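Local coordinates for extracellular solute-binding protein, family 1 (Trichodesmium erythraeum IMS101, PDB 6G7N) that binds ferric iron through a cluster of tyrosines and probably delivers it to an ABC transporter as its extracellular solute-binding component, at residues A102-Y107 / V217-P222. Residues are numbered along the deposited sequence; the frame is centred on the assembly and turned at random. Where two conformers were deposited one is given.
Sequences ARVIMY and VGMFFP
Ile105 and Phe220 exchange two backbone hydrogen bonds, as do Tyr107 and Gly218, making strands 96-108 and 217-220 antiparallel neighbours. The bond from Phe220 N to Ile105 O is 2.8 Å long, whereas Tyr107 N reaches Gly218 O at 3.0 Å, tilted 31° from the carbonyl plane. CA-H...O contacts add to this ladder, Met106 CA lying 3.3 Å from Gly218 O.

The Tyr107 ring makes a CH-pi contact. With CG between its own backbone N and carbonyl carbon (chi1 61°), it lays one face over Gly218 CA, 3.8 Å from the ring centroid and 20° off the normal; Phe220 N comes to its edge. Tyr107 OH meets a water at 2.8 Å that bonds weakly to Met219 O.

Apolar contacts occupy both faces. On one, Val104 CG1 packs 3.6 Å from Phe221 CD1 and Met106 CB 3.8 Å from Val217 CG1; helix 196-204 covers Met106. On the Tyr107 face, Ile105 CD1 touches Pro222 CG.

Arg103, its side chain about 7 Å from the ferric ion, forms a salt bridge with Asp177. This chemistry implies strand 217-220 bonded to strand 96-108, which pairs with 191-195 on its other side, flanked by apolar side chains, with glycine admitting the tyrosine ring, within one lobe of a periplasmic-binding-protein fold.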
ATOM      1  N   ALA A 102       2.364  -5.475   1.370  1.00  9.69           N
ATOM      2  CA  ALA A 102       2.770  -6.312   0.219  1.00  9.96           C
ATOM      3  C   ALA A 102       1.534  -6.763  -0.528  1.00  9.64           C
ATOM      4  O   ALA A 102       0.527  -7.112   0.083  1.00 10.47           O
ATOM      5  CB  ALA A 102       3.551  -7.536   0.690  1.00 11.23           C
ATOM      6  N   ARG A 103       1.599  -6.751  -1.868  1.00  9.58           N
ATOM      7  CA  ARG A 103       0.494  -7.266  -2.668  1.00 10.03           C
ATOM      8  C   ARG A 103       0.853  -8.703  -3.035  1.00  9.92           C
ATOM      9  O   ARG A 103       1.804  -8.952  -3.774  1.00 11.02           O
ATOM     10  CB  ARG A 103       0.174  -6.370  -3.871  1.00 10.41           C
ATOM     11  CG  ARG A 103      -1.198  -6.664  -4.488  1.00 10.83           C
ATOM     12  CD  ARG A 103      -1.826  -5.430  -5.122  1.00 10.61           C
ATOM     13  NE  ARG A 103      -3.222  -5.605  -5.505  1.00 10.97           N
ATOM     14  CZ  ARG A 103      -4.240  -5.601  -4.633  1.00 10.57           C
ATOM     15  NH1 ARG A 103      -4.044  -5.445  -3.334  1.00 10.55           N
ATOM     16  NH2 ARG A 103      -5.490  -5.754  -5.077  1.00 11.65           N
ATOM     17  N   VAL A 104       0.110  -9.636  -2.436  1.00  9.62           N
ATOM     18  CA  VAL A 104       0.487 -11.035  -2.360  1.00 10.40           C
ATOM     19  C   VAL A 104      -0.543 -11.922  -3.019  1.00  9.66           C
ATOM     20  O   VAL A 104      -1.662 -11.499  -3.312  1.00 10.42           O
ATOM     21  CB  VAL A 104       0.717 -11.454  -0.900  1.00 11.85           C
ATOM     22  CG1 VAL A 104       1.834 -10.605  -0.298  1.00 13.25           C
ATOM     23  CG2 VAL A 104      -0.577 -11.353  -0.092  1.00 13.58           C
ATOM     24  N   ILE A 105      -0.145 -13.199  -3.196  1.00 10.60           N
ATOM     25  CA  ILE A 105      -1.085 -14.221  -3.669  1.00 10.70           C
ATOM     26  C   ILE A 105      -1.743 -14.849  -2.446  1.00 11.23           C
ATOM     27  O   ILE A 105      -1.075 -15.435  -1.575  1.00 13.81           O
ATOM     28  CB  ILE A 105      -0.401 -15.287  -4.522  1.00 12.27           C
ATOM     29  CG1 ILE A 105       0.179 -14.679  -5.804  1.00 12.50           C
ATOM     30  CG2 ILE A 105      -1.401 -16.385  -4.897  1.00 14.22           C
ATOM     31  CD1 ILE A 105       1.146 -15.580  -6.544  1.00 13.94           C
ATOM     32  N   MET A 106      -3.060 -14.701  -2.365  1.00 11.27           N
ATOM     33  CA  MET A 106      -3.890 -15.374  -1.356  1.00 12.03           C
ATOM     34  C   MET A 106      -4.355 -16.684  -1.974  1.00 12.95           C
ATOM     35  O   MET A 106      -4.833 -16.687  -3.127  1.00 15.26           O
ATOM     36  CB  MET A 106      -5.097 -14.511  -1.010  1.00 13.21           C
ATOM     37  CG  MET A 106      -4.745 -13.121  -0.484  1.00 13.66           C
ATOM     38  SD  MET A 106      -3.942 -13.211   1.141  1.00 16.09           S
ATOM     39  CE  MET A 106      -3.695 -11.445   1.474  1.00 12.97           C
ATOM     40  N   TYR A 107      -4.192 -17.808  -1.257  1.00 12.82           N
ATOM     41  CA  TYR A 107      -4.506 -19.106  -1.850  1.00 13.20           C
ATOM     42  C   TYR A 107      -5.358 -19.953  -0.925  1.00 13.45           C
ATOM     43  O   TYR A 107      -5.251 -19.900   0.298  1.00 14.07           O
ATOM     44  CB  TYR A 107      -3.252 -19.880  -2.257  1.00 13.90           C
ATOM     45  CG  TYR A 107      -2.296 -20.221  -1.139  1.00 14.70           C
ATOM     46  CD1 TYR A 107      -1.312 -19.335  -0.718  1.00 15.37           C
ATOM     47  CD2 TYR A 107      -2.366 -21.472  -0.492  1.00 16.87           C
ATOM     48  CE1 TYR A 107      -0.442 -19.649   0.310  1.00 16.46           C
ATOM     49  CE2 TYR A 107      -1.495 -21.773   0.551  1.00 18.61           C
ATOM     50  CZ  TYR A 107      -0.527 -20.867   0.949  1.00 18.99           C
ATOM     51  OH  TYR A 107       0.337 -21.168   1.973  1.00 23.93           O
ATOM     52  N   VAL A 217      -7.207 -19.624   4.176  1.00 15.17           N
ATOM     53  CA  VAL A 217      -6.467 -18.879   3.156  1.00 14.93           C
ATOM     54  C   VAL A 217      -5.046 -18.622   3.608  1.00 15.20           C
ATOM     55  O   VAL A 217      -4.826 -18.123   4.727  1.00 17.23           O
ATOM     56  CB  VAL A 217      -7.174 -17.545   2.859  1.00 14.77           C
ATOM     57  CG1 VAL A 217      -6.391 -16.705   1.838  1.00 14.25           C
ATOM     58  CG2 VAL A 217      -8.590 -17.789   2.366  1.00 15.35           C
ATOM     59  N   GLY A 218      -4.090 -18.987   2.760  1.00 14.98           N
ATOM     60  CA  GLY A 218      -2.693 -18.710   2.999  1.00 14.61           C
ATOM     61  C   GLY A 218      -2.240 -17.487   2.225  1.00 14.16           C
ATOM     62  O   GLY A 218      -2.927 -17.037   1.313  1.00 14.44           O
ATOM     63  N   MET A 219      -1.073 -16.998   2.622  1.00 14.23           N
ATOM     64  CA  MET A 219      -0.418 -15.854   1.981  0.50 14.65           C
ATOM     65  C   MET A 219       0.903 -16.292   1.406  1.00 13.12           C
ATOM     66  O   MET A 219       1.729 -16.824   2.133  1.00 16.98           O
ATOM     67  CB  MET A 219      -0.146 -14.783   3.042  0.50 17.30           C
ATOM     68  CG  MET A 219       0.752 -13.669   2.558  0.50 17.58           C
ATOM     69  SD  MET A 219       0.784 -12.297   3.716  0.50 20.84           S
ATOM     70  CE  MET A 219      -0.926 -12.164   4.107  0.50 15.06           C
ATOM     71  N   PHE A 220       1.120 -16.019   0.115  1.00 11.70           N
ATOM     72  CA  PHE A 220       2.351 -16.371  -0.579  1.00 11.74           C
ATOM     73  C   PHE A 220       3.002 -15.087  -1.110  1.00 10.71           C
ATOM     74  O   PHE A 220       2.372 -14.328  -1.845  1.00 11.36           O
ATOM     75  CB  PHE A 220       2.051 -17.339  -1.727  1.00 12.15           C
ATOM     76  CG  PHE A 220       3.259 -17.871  -2.437  1.00 12.27           C
ATOM     77  CD1 PHE A 220       3.921 -18.999  -1.975  1.00 14.12           C
ATOM     78  CD2 PHE A 220       3.771 -17.208  -3.537  1.00 13.36           C
ATOM     79  CE1 PHE A 220       5.023 -19.496  -2.640  1.00 15.45           C
ATOM     80  CE2 PHE A 220       4.887 -17.694  -4.192  1.00 14.07           C
ATOM     81  CZ  PHE A 220       5.514 -18.829  -3.741  1.00 15.25           C
ATOM     82  N   PHE A 221       4.273 -14.893  -0.762  1.00 11.23           N
ATOM     83  CA  PHE A 221       5.049 -13.720  -1.183  1.00 11.06           C
ATOM     84  C   PHE A 221       5.740 -14.057  -2.504  1.00 11.07           C
ATOM     85  O   PHE A 221       6.651 -14.875  -2.518  1.00 13.19           O
ATOM     86  CB  PHE A 221       6.086 -13.381  -0.102  1.00 12.33           C
ATOM     87  CG  PHE A 221       5.462 -13.046   1.234  1.00 12.67           C
ATOM     88  CD1 PHE A 221       4.760 -11.876   1.421  1.00 13.93           C
ATOM     89  CD2 PHE A 221       5.565 -13.913   2.305  1.00 14.21           C
ATOM     90  CE1 PHE A 221       4.170 -11.531   2.619  1.00 14.25           C
ATOM     91  CE2 PHE A 221       4.969 -13.592   3.523  1.00 15.36           C
ATOM     92  CZ  PHE A 221       4.275 -12.401   3.684  1.00 15.36           C
ATOM     93  N   PRO A 222       5.332 -13.439  -3.643  1.00 10.69           N
ATOM     94  CA  PRO A 222       5.840 -13.924  -4.901  1.00 10.51           C
ATOM     95  C   PRO A 222       7.244 -13.418  -5.237  1.00 10.01           C
ATOM     96  O   PRO A 222       7.754 -12.444  -4.661  1.00 11.25           O
ATOM     97  CB  PRO A 222       4.814 -13.389  -5.922  1.00 11.90           C
ATOM     98  CG  PRO A 222       3.593 -13.081  -5.120  1.00 11.75           C
ATOM     99  CD  PRO A 222       4.172 -12.562  -3.843  1.00 10.92           C
TER
HETATM  100  O   HOH W   1       2.831 -19.981   1.589  1.00 32.47           O